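PDB 4F7K: laccase, which probably couples the one-electron oxidation of phenolic substrates to the reduction of dioxygen to water, as an extracellular multicopper oxidase. Local coordinates for residues V4-Q9 with P33-R38; T23-F28 with D138-T143; H60-R65 with L372-L377; L133-D138 with G259-K264. All coordinates share one frame; numbering follows the deposited sequence.

Contact 1 of 4, residues V4-Q9 with P33-R38; sequences VELVAQ and PGPVLR
Leu6 and Pro35 make the closer half of this contact, with Leu6 CD1 lying 4.0 Å from Pro35 CG. The CB of Leu6 does not aim at residues 33-38. With CG anti to the backbone N (chi1 -177°), though, the side chain runs out far enough for one methyl to reach the proline ring, meeting it at a slant. The other methyl, CD2, is spent on the indole of Trp61, so the isobutyl fork is engaged on both tines.

Further along, Val4 and Leu37 only graze each other: Val4 CG1 and Leu37 CD2 stay 4.4 Å apart, although both CB atoms point across. Leu6 and Leu37 are buried, while Val4 and Pro35 are partly exposed, and a glycerol, probably from the crystallisation liquor, sits near Pro35, bonded to Gly34 O. Only apolar atoms meet here, and the backbones remain well apart, with 9.0 Å between Val4 CA and Leu37 CA, both in strands.

This spacing is that of two facing layers in a cupredoxin-like beta sandwich. Strand 4-13 pairs with 23-28 and 44-51 in one sheet, from which Phe28 and Ile47 pack on Leu6; strand 37-40 edges the other, beside 116-122.

Contact 2 of 4, residues T23-F28 with D138-T143; sequences TPMLGF and DDWRIT
Thr23 OG1 is gripped from outside the contact by the carbonyl O of Gly146, to which it can only donate, while the flank of the same oxygen rests on the aliphatic side chain of Ile142. The hydroxyl stands 4.0 Å from Ile142 CG2 and 4.2 Å from Ile142 CD1, so it touches both branches of the isoleucine, and the two side chains pass each other at a slant. Thr23 sets OG1 beside its backbone N (chi1 -61°), which turns the hydroxyl across to residues 138-143. Ile142 answers with CG2 anti to its own backbone N, one methyl on each branch facing the oxygen.

The second touch is looser. Met25 CE comes to 4.4 Å from Trp140 NE1, arriving at the rim of the indole and near its plane rather than over a face. One face of that ring carries Asp138 CB, 3.5 Å above the plane and displaced toward the rim. Lys113 also makes a cation-pi contact with Trp140 and packs against Met25, and Ile15 lies on both Trp140 and Ile142.

The touching residues bridge two cupredoxin-like domains: strand 23-28 is an outer strand of a sheet in the first, and strand 131-140 belongs to the large sheet of the second. Because the hydroxyl is satisfied by Gly146 and the rest is van der Waals contact, these two segments appear to be matched mainly by shape, with Lys113 adding a charge at the junction.

Contact 3 of 4, residues H60-R65 with L372-L377; sequences HWHGLR and LRDTTL
Asp374 and His62, with Gly63 beside them, share most of the surface buried here. One carboxylate oxygen, Asp374 OD1, lies at the edge of the His62 ring and in its plane, 3.6 Å from His62 CD2, while the ring and carboxylate planes stand 65° apart. The other, OD2, presses on the backbone at 3.2 Å from Gly63 CA and forms a salt bridge with Arg232. Gly63, without a side chain and at phi 96° in the type II turn from Trp61 to Leu64, lets OD2 come up this close.

Thr375 links the pair. His62 NE2 donates to Thr375 OG1 over 2.8 Å, nearly straight at 174° and in the ring plane, and that hydroxyl in turn donates a hydrogen bond to Asp374 OD1, also at 2.8 Å, almost in line with the C-O bond. The opposite nitrogen, His62 ND1, hydrogen-bonds to His102 NE2.

In multicopper oxidases an HWHG sequence of this kind supplies copper ligands of the trinuclear centre, between the first and third cupredoxin domains, which these segments join. The chain of hydrogen bonds from imidazole to threonine to carboxylate should fix the ring's rotation, so Thr375, starting a third-domain strand and backed by Asp374, probably orients a first-domain histidine from the second shell.

Contact 4 of 4, residues L133-D138 with G259-K264; sequences LIIMID and GEIPVK
Leu133 and Ile261 mark the closest approach of two strands that run in roughly opposite directions yet are not paired, with Leu133 CA and Ile261 CA 9.6 Å apart. Residues 133-138 are extended throughout; in 259-264 the strand ends at Ile261, and Pro262 follows at once. Across that gap the two facing side chains reach straight for each other. Leu133 CD1 and Ile261 CD1 meet tip to tip at 3.5 Å, a tight approach for two methyls. Ile261 gets there by stretching out beyond CB: chi2 at 167° extends CD1 away from the backbone.

Such a distance belongs to the inside of a beta sandwich, here that of the second cupredoxin-like domain: strand 131-140 lies within the larger, six-stranded sheet, strand 256-261 at the margin of the four-stranded one opposite.

Two residues on from Leu133, Ile135 points the same way but bends at its second torsion (chi2 -60°), and its methyl CD1 stops 4.4 Å from Ile261 CD1. One isoleucine end thus serves both neighbours on strand 131-140. Leu186 packs against both Leu133 and Ile261, and Val172 also lies on Ile261.

In the fold
Contact 3 lies deepest, about 7 Å from the centre of the chain, and it alone has a hydrogen bond between its segments. The other three, 16 to 18 Å out, rest on van der Waals packing; contact 4 is nevertheless buried, like contact 3, whereas contacts 1 and 2 are partly buried. Contacts 1 and 4 each span the two layers of one sandwich, while contacts 2 and 3 join different domains, the former mainly through shape and the latter through a directed hydrogen bond. Contacts 1 and 2 share a sheet through paired strands 4-13 and 23-28. Contacts 2 and 4 use successive parts of strand 131-140, meeting at Asp138. Trp61 ties contact 3 to contact 1, and Pro33 touches Met136 of contact 4.

Contact 1 of 4, residues V4-Q9 with P33-R38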
loop_
_atom_site.group_PDB
_atom_site.type_symbol
_atom_site.label_atom_id
_atom_site.label_comp_id
_atom_site.label_asym_id
_atom_site.label_seq_id
_atom_site.Cartn_x
_atom_site.Cartn_y
_atom_site.Cartn_z
ATOM N N VAL A 4 4.735 7.544 -19.848
ATOM C CA VAL A 4 5.965 7.271 -19.101
ATOM C C VAL A 4 6.317 5.790 -19.266
ATOM O O VAL A 4 5.448 4.918 -19.066
ATOM C CB VAL A 4 5.822 7.611 -17.606
ATOM C CG1 VAL A 4 4.667 6.851 -16.985
ATOM C CG2 VAL A 4 7.122 7.302 -16.838
ATOM N N GLU A 5 7.567 5.504 -19.637
ATOM C CA GLU A 5 8.027 4.114 -19.641
ATOM C C GLU A 5 8.313 3.620 -18.228
ATOM O O GLU A 5 8.957 4.310 -17.435
ATOM C CB GLU A 5 9.208 3.886 -20.571
ATOM C CG GLU A 5 8.784 3.490 -21.988
ATOM C CD GLU A 5 9.917 2.835 -22.803
ATOM O OE1 GLU A 5 10.988 2.487 -22.229
ATOM O OE2 GLU A 5 9.728 2.659 -24.033
ATOM N N LEU A 6 7.792 2.440 -17.921
ATOM C CA LEU A 6 7.992 1.806 -16.633
ATOM C C LEU A 6 8.650 0.454 -16.893
ATOM O O LEU A 6 7.980 -0.509 -17.305
ATOM C CB LEU A 6 6.664 1.628 -15.908
ATOM C CG LEU A 6 6.694 1.049 -14.504
ATOM C CD1 LEU A 6 7.464 1.952 -13.494
ATOM C CD2 LEU A 6 5.277 0.805 -14.039
ATOM N N VAL A 7 9.970 0.399 -16.704
ATOM C CA VAL A 7 10.719 -0.772 -17.114
ATOM C C VAL A 7 11.049 -1.625 -15.917
ATOM O O VAL A 7 11.809 -1.193 -15.065
ATOM C CB VAL A 7 12.024 -0.419 -17.873
ATOM C CG1 VAL A 7 12.579 -1.672 -18.547
ATOM C CG2 VAL A 7 11.774 0.707 -18.945
ATOM N N ALA A 8 10.448 -2.808 -15.839
ATOM C CA ALA A 8 10.817 -3.795 -14.820
ATOM C C ALA A 8 12.182 -4.399 -15.240
ATOM O O ALA A 8 12.308 -4.933 -16.349
ATOM C CB ALA A 8 9.713 -4.871 -14.671
ATOM N N GLN A 9 13.219 -4.221 -14.419
ATOM C CA GLN A 9 14.574 -4.678 -14.789
ATOM C C GLN A 9 15.471 -5.008 -13.591
ATOM O O GLN A 9 15.170 -4.615 -12.475
ATOM C CB GLN A 9 15.291 -3.623 -15.659
ATOM C CG GLN A 9 15.261 -2.230 -14.968
ATOM C CD GLN A 9 15.722 -1.125 -15.838
ATOM O OE1 GLN A 9 16.077 -1.328 -17.020
ATOM N NE2 GLN A 9 15.747 0.056 -15.281
ATOM N N PRO A 33 12.703 1.423 -4.311
ATOM C CA PRO A 33 11.406 1.513 -4.965
ATOM C C PRO A 33 11.467 2.074 -6.374
ATOM O O PRO A 33 12.359 2.826 -6.693
ATOM C CB PRO A 33 10.612 2.483 -4.055
ATOM C CG PRO A 33 11.228 2.257 -2.692
ATOM C CD PRO A 33 12.708 2.066 -2.990
ATOM N N GLY A 34 10.485 1.729 -7.210
ATOM C CA GLY A 34 10.380 2.413 -8.503
ATOM C C GLY A 34 10.007 3.884 -8.323
ATOM O O GLY A 34 9.700 4.346 -7.179
ATOM N N PRO A 35 9.986 4.628 -9.447
ATOM C CA PRO A 35 9.615 6.038 -9.494
ATOM C C PRO A 35 8.242 6.316 -8.888
ATOM O O PRO A 35 7.369 5.455 -8.969
ATOM C CB PRO A 35 9.539 6.329 -11.008
ATOM C CG PRO A 35 9.198 4.971 -11.617
ATOM C CD PRO A 35 10.005 4.013 -10.793
ATOM N N VAL A 36 8.082 7.490 -8.282
ATOM C CA VAL A 36 6.792 8.026 -7.841
ATOM C C VAL A 36 5.988 8.441 -9.066
ATOM O O VAL A 36 6.385 9.337 -9.789
ATOM C CB VAL A 36 6.975 9.360 -6.980
ATOM C CG1 VAL A 36 5.666 9.816 -6.375
ATOM C CG2 VAL A 36 8.010 9.196 -5.882
ATOM N N LEU A 37 4.871 7.776 -9.312
ATOM C CA LEU A 37 3.942 8.171 -10.365
ATOM C C LEU A 37 2.910 9.137 -9.777
ATOM O O LEU A 37 2.304 8.848 -8.752
ATOM C CB LEU A 37 3.264 6.928 -10.962
ATOM C CG LEU A 37 4.293 5.877 -11.442
ATOM C CD1 LEU A 37 3.580 4.627 -11.845
ATOM C CD2 LEU A 37 5.174 6.401 -12.599
ATOM N N ARG A 38 2.751 10.289 -10.425
ATOM C CA ARG A 38 1.923 11.375 -9.946
ATOM C C ARG A 38 0.932 11.798 -11.020
ATOM O O ARG A 38 1.284 11.859 -12.194
ATOM C CB ARG A 38 2.803 12.588 -9.604
ATOM C CG ARG A 38 2.932 12.829 -8.125
ATOM C CD ARG A 38 4.393 13.109 -7.613
ATOM N NE ARG A 38 4.409 13.406 -6.163
ATOM C CZ ARG A 38 3.537 14.228 -5.546
ATOM N NH1 ARG A 38 2.581 14.856 -6.233
ATOM N NH2 ARG A 38 3.619 14.442 -4.238
#

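Contact 2 of 4, residues T23-F28 with D138-T143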
loop_
_atom_site.group_PDB
_atom_site.type_symbol
_atom_site.label_atom_id
_atom_site.label_comp_id
_atom_site.label_asym_id
_atom_site.label_seq_id
_atom_site.Cartn_x
_atom_site.Cartn_y
_atom_site.Cartn_z
ATOM N N THR A 23 22.476 -4.148 -2.763
ATOM C CA THR A 23 21.753 -5.401 -2.920
ATOM C C THR A 23 21.188 -5.491 -4.346
ATOM O O THR A 23 20.443 -4.617 -4.763
ATOM C CB THR A 23 20.570 -5.481 -1.903
ATOM O OG1 THR A 23 21.075 -5.416 -0.553
ATOM C CG2 THR A 23 19.757 -6.781 -2.075
ATOM N N PRO A 24 21.515 -6.569 -5.075
ATOM C CA PRO A 24 20.979 -6.797 -6.416
ATOM C C PRO A 24 19.562 -7.291 -6.342
ATOM O O PRO A 24 19.253 -8.097 -5.470
ATOM C CB PRO A 24 21.920 -7.877 -7.007
ATOM C CG PRO A 24 22.625 -8.494 -5.803
ATOM C CD PRO A 24 22.670 -7.441 -4.760
ATOM N N MET A 25 18.674 -6.719 -7.162
ATOM C CA MET A 25 17.308 -7.202 -7.206
ATOM C C MET A 25 16.588 -6.769 -8.474
ATOM O O MET A 25 17.229 -6.256 -9.389
ATOM C CB MET A 25 16.532 -6.763 -5.959
ATOM C CG MET A 25 16.591 -5.301 -5.597
ATOM S SD MET A 25 16.364 -5.272 -3.771
ATOM C CE MET A 25 14.735 -5.951 -3.551
ATOM N N LEU A 26 15.269 -6.972 -8.515
ATOM C CA LEU A 26 14.444 -6.428 -9.627
ATOM C C LEU A 26 13.823 -5.138 -9.197
ATOM O O LEU A 26 13.402 -5.016 -8.069
ATOM C CB LEU A 26 13.392 -7.448 -10.150
ATOM C CG LEU A 26 13.905 -8.851 -10.533
ATOM C CD1 LEU A 26 12.734 -9.757 -10.916
ATOM C CD2 LEU A 26 14.989 -8.856 -11.659
ATOM N N GLY A 27 13.784 -4.149 -10.082
ATOM C CA GLY A 27 13.097 -2.909 -9.789
ATOM C C GLY A 27 12.589 -2.268 -11.058
ATOM O O GLY A 27 12.497 -2.918 -12.115
ATOM N N PHE A 28 12.324 -0.968 -10.983
ATOM C CA PHE A 28 11.736 -0.246 -12.085
ATOM C C PHE A 28 12.609 0.944 -12.342
ATOM O O PHE A 28 12.910 1.694 -11.414
ATOM C CB PHE A 28 10.329 0.300 -11.705
ATOM C CG PHE A 28 9.246 -0.728 -11.701
ATOM C CD1 PHE A 28 8.762 -1.262 -12.884
ATOM C CD2 PHE A 28 8.711 -1.165 -10.505
ATOM C CE1 PHE A 28 7.721 -2.233 -12.848
ATOM C CE2 PHE A 28 7.709 -2.114 -10.466
ATOM C CZ PHE A 28 7.199 -2.626 -11.631
ATOM N N ASP A 138 9.473 -1.692 4.715
ATOM C CA ASP A 138 9.627 -3.058 4.191
ATOM C C ASP A 138 10.588 -3.771 5.144
ATOM O O ASP A 138 11.312 -3.139 5.915
ATOM C CB ASP A 138 10.200 -2.970 2.761
ATOM C CG ASP A 138 9.893 -4.191 1.882
ATOM O OD1 ASP A 138 9.295 -5.187 2.393
ATOM O OD2 ASP A 138 10.279 -4.112 0.653
ATOM N N ASP A 139 10.587 -5.089 5.151
ATOM C CA ASP A 139 11.700 -5.744 5.830
ATOM C C ASP A 139 12.440 -6.707 4.929
ATOM O O ASP A 139 11.998 -6.987 3.816
ATOM C CB ASP A 139 11.266 -6.364 7.139
ATOM C CG ASP A 139 10.644 -7.666 6.948
ATOM O OD1 ASP A 139 9.838 -7.752 5.987
ATOM O OD2 ASP A 139 10.988 -8.579 7.728
ATOM N N TRP A 140 13.616 -7.149 5.352
ATOM C CA TRP A 140 14.469 -7.877 4.418
ATOM C C TRP A 140 15.322 -8.896 5.168
ATOM O O TRP A 140 15.726 -8.667 6.296
ATOM C CB TRP A 140 15.453 -6.969 3.654
ATOM C CG TRP A 140 14.929 -5.986 2.659
ATOM C CD1 TRP A 140 14.814 -6.135 1.304
ATOM C CD2 TRP A 140 14.543 -4.649 2.952
ATOM N NE1 TRP A 140 14.315 -4.961 0.738
ATOM C CE2 TRP A 140 14.148 -4.043 1.745
ATOM C CE3 TRP A 140 14.488 -3.909 4.134
ATOM C CZ2 TRP A 140 13.720 -2.742 1.686
ATOM C CZ3 TRP A 140 14.071 -2.632 4.083
ATOM C CH2 TRP A 140 13.667 -2.046 2.874
ATOM N N ARG A 141 15.592 -10.005 4.510
ATOM C CA ARG A 141 16.566 -10.965 5.012
ATOM C C ARG A 141 17.699 -10.866 4.023
ATOM O O ARG A 141 17.569 -11.264 2.866
ATOM C CB ARG A 141 15.950 -12.357 5.073
ATOM N N ILE A 142 18.780 -10.241 4.464
ATOM C CA ILE A 142 19.939 -9.943 3.584
ATOM C C ILE A 142 21.189 -10.638 4.115
ATOM O O ILE A 142 21.471 -10.533 5.302
ATOM C CB ILE A 142 20.253 -8.416 3.516
ATOM C CG1 ILE A 142 19.003 -7.596 3.331
ATOM C CG2 ILE A 142 21.177 -8.091 2.366
ATOM C CD1 ILE A 142 19.271 -6.062 3.168
ATOM N N THR A 143 21.932 -11.336 3.252
ATOM C CA THR A 143 23.163 -12.032 3.681
ATOM C C THR A 143 24.269 -11.025 3.968
ATOM O O THR A 143 24.105 -9.801 3.767
ATOM C CB THR A 143 23.699 -13.018 2.626
ATOM O OG1 THR A 143 24.116 -12.290 1.453
ATOM C CG2 THR A 143 22.651 -14.078 2.254
#

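Contact 3 of 4, residues H60-R65 with L372-L377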
loop_
_atom_site.group_PDB
_atom_site.type_symbol
_atom_site.label_atom_id
_atom_site.label_comp_id
_atom_site.label_asym_id
_atom_site.label_seq_id
_atom_site.Cartn_x
_atom_site.Cartn_y
_atom_site.Cartn_z
ATOM N N HIS A 60 -0.065 -4.414 -11.002
ATOM C CA HIS A 60 -1.317 -4.100 -10.316
ATOM C C HIS A 60 -1.219 -2.701 -9.700
ATOM O O HIS A 60 -0.222 -2.356 -9.092
ATOM C CB HIS A 60 -1.671 -5.158 -9.263
ATOM C CG HIS A 60 -2.912 -4.849 -8.491
ATOM N ND1 HIS A 60 -4.112 -4.553 -9.105
ATOM C CD2 HIS A 60 -3.151 -4.798 -7.157
ATOM C CE1 HIS A 60 -5.033 -4.308 -8.187
ATOM N NE2 HIS A 60 -4.481 -4.463 -6.997
ATOM N N TRP A 61 -2.244 -1.891 -9.901
ATOM C CA TRP A 61 -2.316 -0.557 -9.340
ATOM C C TRP A 61 -3.188 -0.716 -8.096
ATOM O O TRP A 61 -4.410 -0.783 -8.187
ATOM C CB TRP A 61 -2.862 0.454 -10.387
ATOM C CG TRP A 61 -2.271 0.157 -11.714
ATOM C CD1 TRP A 61 -2.767 -0.697 -12.657
ATOM C CD2 TRP A 61 -0.990 0.601 -12.207
ATOM N NE1 TRP A 61 -1.906 -0.775 -13.730
ATOM C CE2 TRP A 61 -0.802 0.001 -13.474
ATOM C CE3 TRP A 61 -0.012 1.481 -11.718
ATOM C CZ2 TRP A 61 0.349 0.220 -14.248
ATOM C CZ3 TRP A 61 1.127 1.725 -12.499
ATOM C CH2 TRP A 61 1.298 1.084 -13.746
ATOM N N HIS A 62 -2.527 -0.765 -6.943
ATOM C CA HIS A 62 -3.115 -1.214 -5.677
ATOM C C HIS A 62 -4.026 -0.170 -5.015
ATOM O O HIS A 62 -3.552 0.857 -4.545
ATOM C CB HIS A 62 -1.981 -1.655 -4.714
ATOM C CG HIS A 62 -2.475 -2.470 -3.556
ATOM N ND1 HIS A 62 -2.128 -3.785 -3.380
ATOM C CD2 HIS A 62 -3.332 -2.169 -2.546
ATOM C CE1 HIS A 62 -2.735 -4.266 -2.304
ATOM N NE2 HIS A 62 -3.455 -3.297 -1.768
ATOM N N GLY A 63 -5.335 -0.410 -5.018
ATOM C CA GLY A 63 -6.342 0.584 -4.551
ATOM C C GLY A 63 -7.006 1.466 -5.606
ATOM O O GLY A 63 -7.893 2.296 -5.309
ATOM N N LEU A 64 -6.603 1.305 -6.853
ATOM C CA LEU A 64 -7.175 2.131 -7.906
ATOM C C LEU A 64 -8.541 1.556 -8.274
ATOM O O LEU A 64 -8.648 0.401 -8.663
ATOM C CB LEU A 64 -6.236 2.200 -9.122
ATOM C CG LEU A 64 -5.112 3.258 -9.191
ATOM C CD1 LEU A 64 -5.663 4.684 -9.079
ATOM C CD2 LEU A 64 -4.008 3.059 -8.157
ATOM N N ARG A 65 -9.579 2.374 -8.116
ATOM C CA ARG A 65 -10.919 2.047 -8.537
ATOM C C ARG A 65 -11.014 2.425 -10.003
ATOM O O ARG A 65 -11.602 3.471 -10.342
ATOM C CB ARG A 65 -11.939 2.888 -7.757
ATOM C CG ARG A 65 -12.016 2.628 -6.248
ATOM C CD ARG A 65 -12.487 3.909 -5.565
ATOM N NE ARG A 65 -13.866 3.814 -5.152
ATOM C CZ ARG A 65 -14.632 4.838 -4.795
ATOM N NH1 ARG A 65 -14.192 6.101 -4.805
ATOM N NH2 ARG A 65 -15.869 4.586 -4.450
ATOM N N LEU A 372 -12.799 2.382 6.078
ATOM C CA LEU A 372 -12.980 2.102 4.684
ATOM C C LEU A 372 -11.571 1.907 4.160
ATOM O O LEU A 372 -10.710 2.784 4.298
ATOM C CB LEU A 372 -13.686 3.269 3.990
ATOM C CG LEU A 372 -13.797 3.175 2.472
ATOM C CD1 LEU A 372 -14.782 2.119 2.055
ATOM C CD2 LEU A 372 -14.241 4.509 1.895
ATOM N N ARG A 373 -11.342 0.732 3.587
ATOM C CA ARG A 373 -10.015 0.219 3.281
ATOM C C ARG A 373 -10.044 -0.388 1.888
ATOM O O ARG A 373 -11.114 -0.604 1.344
ATOM C CB ARG A 373 -9.681 -0.919 4.271
ATOM C CG ARG A 373 -9.281 -0.508 5.699
ATOM C CD ARG A 373 -7.741 -0.283 5.718
ATOM N NE ARG A 373 -7.265 -0.019 7.057
ATOM C CZ ARG A 373 -6.107 0.538 7.374
ATOM N NH1 ARG A 373 -5.222 0.927 6.440
ATOM N NH2 ARG A 373 -5.850 0.703 8.670
ATOM N N ASP A 374 -8.879 -0.696 1.317
ATOM C CA ASP A 374 -8.866 -1.569 0.161
ATOM C C ASP A 374 -8.115 -2.879 0.496
ATOM O O ASP A 374 -8.126 -3.825 -0.303
ATOM C CB ASP A 374 -8.350 -0.853 -1.120
ATOM C CG ASP A 374 -6.932 -0.301 -0.979
ATOM O OD1 ASP A 374 -6.049 -1.031 -0.438
ATOM O OD2 ASP A 374 -6.693 0.870 -1.425
ATOM N N THR A 375 -7.529 -2.932 1.695
ATOM C CA THR A 375 -6.744 -4.065 2.145
ATOM C C THR A 375 -7.004 -4.220 3.621
ATOM O O THR A 375 -6.899 -3.246 4.373
ATOM C CB THR A 375 -5.214 -3.772 1.992
ATOM O OG1 THR A 375 -4.927 -3.347 0.659
ATOM C CG2 THR A 375 -4.348 -4.978 2.337
ATOM N N THR A 376 -7.286 -5.438 4.052
ATOM C CA THR A 376 -7.543 -5.669 5.443
ATOM C C THR A 376 -6.742 -6.845 5.991
ATOM O O THR A 376 -5.989 -7.477 5.257
ATOM C CB THR A 376 -9.045 -5.801 5.726
ATOM O OG1 THR A 376 -9.240 -5.843 7.133
ATOM C CG2 THR A 376 -9.661 -7.023 5.050
ATOM N N LEU A 377 -6.841 -7.082 7.290
ATOM C CA LEU A 377 -6.062 -8.135 7.931
ATOM C C LEU A 377 -6.953 -8.913 8.843
ATOM O O LEU A 377 -7.644 -8.319 9.662
ATOM C CB LEU A 377 -4.877 -7.591 8.754
ATOM C CG LEU A 377 -4.094 -8.787 9.353
ATOM C CD1 LEU A 377 -2.840 -9.118 8.558
ATOM C CD2 LEU A 377 -3.809 -8.641 10.858
#

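Contact 4 of 4, residues L133-D138 with G259-K264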
loop_
_atom_site.group_PDB
_atom_site.type_symbol
_atom_site.label_atom_id
_atom_site.label_comp_id
_atom_site.label_asym_id
_atom_site.label_seq_id
_atom_site.Cartn_x
_atom_site.Cartn_y
_atom_site.Cartn_z
ATOM N N LEU A 133 6.157 13.829 2.014
ATOM C CA LEU A 133 7.112 12.707 1.967
ATOM C C LEU A 133 6.400 11.361 1.963
ATOM O O LEU A 133 5.345 11.204 2.587
ATOM C CB LEU A 133 8.099 12.760 3.149
ATOM C CG LEU A 133 8.714 14.149 3.400
ATOM C CD1 LEU A 133 9.368 14.291 4.784
ATOM C CD2 LEU A 133 9.682 14.578 2.278
ATOM N N ILE A 134 6.984 10.399 1.246
ATOM C CA ILE A 134 6.426 9.060 1.147
ATOM C C ILE A 134 7.307 8.126 1.963
ATOM O O ILE A 134 8.520 8.144 1.804
ATOM C CB ILE A 134 6.376 8.622 -0.337
ATOM C CG1 ILE A 134 5.314 9.434 -1.104
ATOM C CG2 ILE A 134 6.175 7.105 -0.482
ATOM C CD1 ILE A 134 5.525 9.471 -2.624
ATOM N N ILE A 135 6.695 7.304 2.815
ATOM C CA ILE A 135 7.430 6.439 3.715
ATOM C C ILE A 135 7.028 5.005 3.442
ATOM O O ILE A 135 5.932 4.562 3.863
ATOM C CB ILE A 135 7.104 6.718 5.223
ATOM C CG1 ILE A 135 6.886 8.216 5.497
ATOM C CG2 ILE A 135 8.150 6.055 6.133
ATOM C CD1 ILE A 135 8.035 9.078 5.193
ATOM N N MET A 136 7.934 4.275 2.792
ATOM C CA MET A 136 7.705 2.891 2.436
ATOM C C MET A 136 8.451 2.002 3.428
ATOM O O MET A 136 9.708 2.059 3.562
ATOM C CB MET A 136 8.101 2.619 0.969
ATOM C CG MET A 136 7.127 3.265 -0.051
ATOM S SD MET A 136 7.870 3.552 -1.713
ATOM C CE MET A 136 9.028 4.916 -1.425
ATOM N N ILE A 137 7.685 1.217 4.163
ATOM C CA ILE A 137 8.280 0.365 5.173
ATOM C C ILE A 137 8.303 -1.064 4.655
ATOM O O ILE A 137 7.300 -1.572 4.167
ATOM C CB ILE A 137 7.537 0.476 6.525
ATOM C CG1 ILE A 137 7.472 1.948 6.961
ATOM C CG2 ILE A 137 8.219 -0.377 7.596
ATOM C CD1 ILE A 137 6.651 2.219 8.254
ATOM N N ASP A 138 9.473 -1.692 4.715
ATOM C CA ASP A 138 9.627 -3.058 4.191
ATOM C C ASP A 138 10.588 -3.771 5.144
ATOM O O ASP A 138 11.312 -3.139 5.915
ATOM C CB ASP A 138 10.200 -2.970 2.761
ATOM C CG ASP A 138 9.893 -4.191 1.882
ATOM O OD1 ASP A 138 9.295 -5.187 2.393
ATOM O OD2 ASP A 138 10.279 -4.112 0.653
ATOM N N GLY A 259 13.620 4.212 10.681
ATOM C CA GLY A 259 14.315 5.265 9.962
ATOM C C GLY A 259 13.907 6.608 10.520
ATOM O O GLY A 259 13.100 6.678 11.446
ATOM N N GLU A 260 14.462 7.670 9.942
ATOM C CA GLU A 260 14.226 9.028 10.416
ATOM C C GLU A 260 14.342 10.080 9.321
ATOM O O GLU A 260 14.892 9.835 8.247
ATOM C CB GLU A 260 15.140 9.366 11.607
ATOM C CG GLU A 260 16.623 9.178 11.355
ATOM C CD GLU A 260 17.413 9.082 12.648
ATOM O OE1 GLU A 260 16.792 8.920 13.725
ATOM O OE2 GLU A 260 18.659 9.186 12.592
ATOM N N ILE A 261 13.774 11.243 9.601
ATOM C CA ILE A 261 13.870 12.390 8.726
ATOM C C ILE A 261 14.664 13.394 9.554
ATOM O O ILE A 261 14.184 13.859 10.586
ATOM C CB ILE A 261 12.469 12.940 8.368
ATOM C CG1 ILE A 261 11.674 11.876 7.606
ATOM C CG2 ILE A 261 12.568 14.224 7.567
ATOM C CD1 ILE A 261 10.226 12.173 7.480
ATOM N N PRO A 262 15.905 13.686 9.126
ATOM C CA PRO A 262 16.765 14.608 9.851
ATOM C C PRO A 262 16.190 16.009 9.812
ATOM O O PRO A 262 15.598 16.424 8.805
ATOM C CB PRO A 262 18.095 14.541 9.090
ATOM C CG PRO A 262 17.742 14.021 7.743
ATOM C CD PRO A 262 16.589 13.074 7.971
ATOM N N VAL A 263 16.329 16.703 10.935
ATOM C CA VAL A 263 15.770 18.024 11.102
ATOM C C VAL A 263 16.922 18.993 11.249
ATOM O O VAL A 263 17.839 18.751 12.034
ATOM C CB VAL A 263 14.847 18.103 12.338
ATOM C CG1 VAL A 263 14.381 19.549 12.588
ATOM C CG2 VAL A 263 13.656 17.179 12.174
ATOM N N LYS A 264 16.864 20.087 10.498
ATOM C CA LYS A 264 17.864 21.153 10.588
ATOM C C LYS A 264 17.216 22.506 10.375
ATOM O O LYS A 264 16.395 22.666 9.469
ATOM C CB LYS A 264 18.967 20.963 9.535
#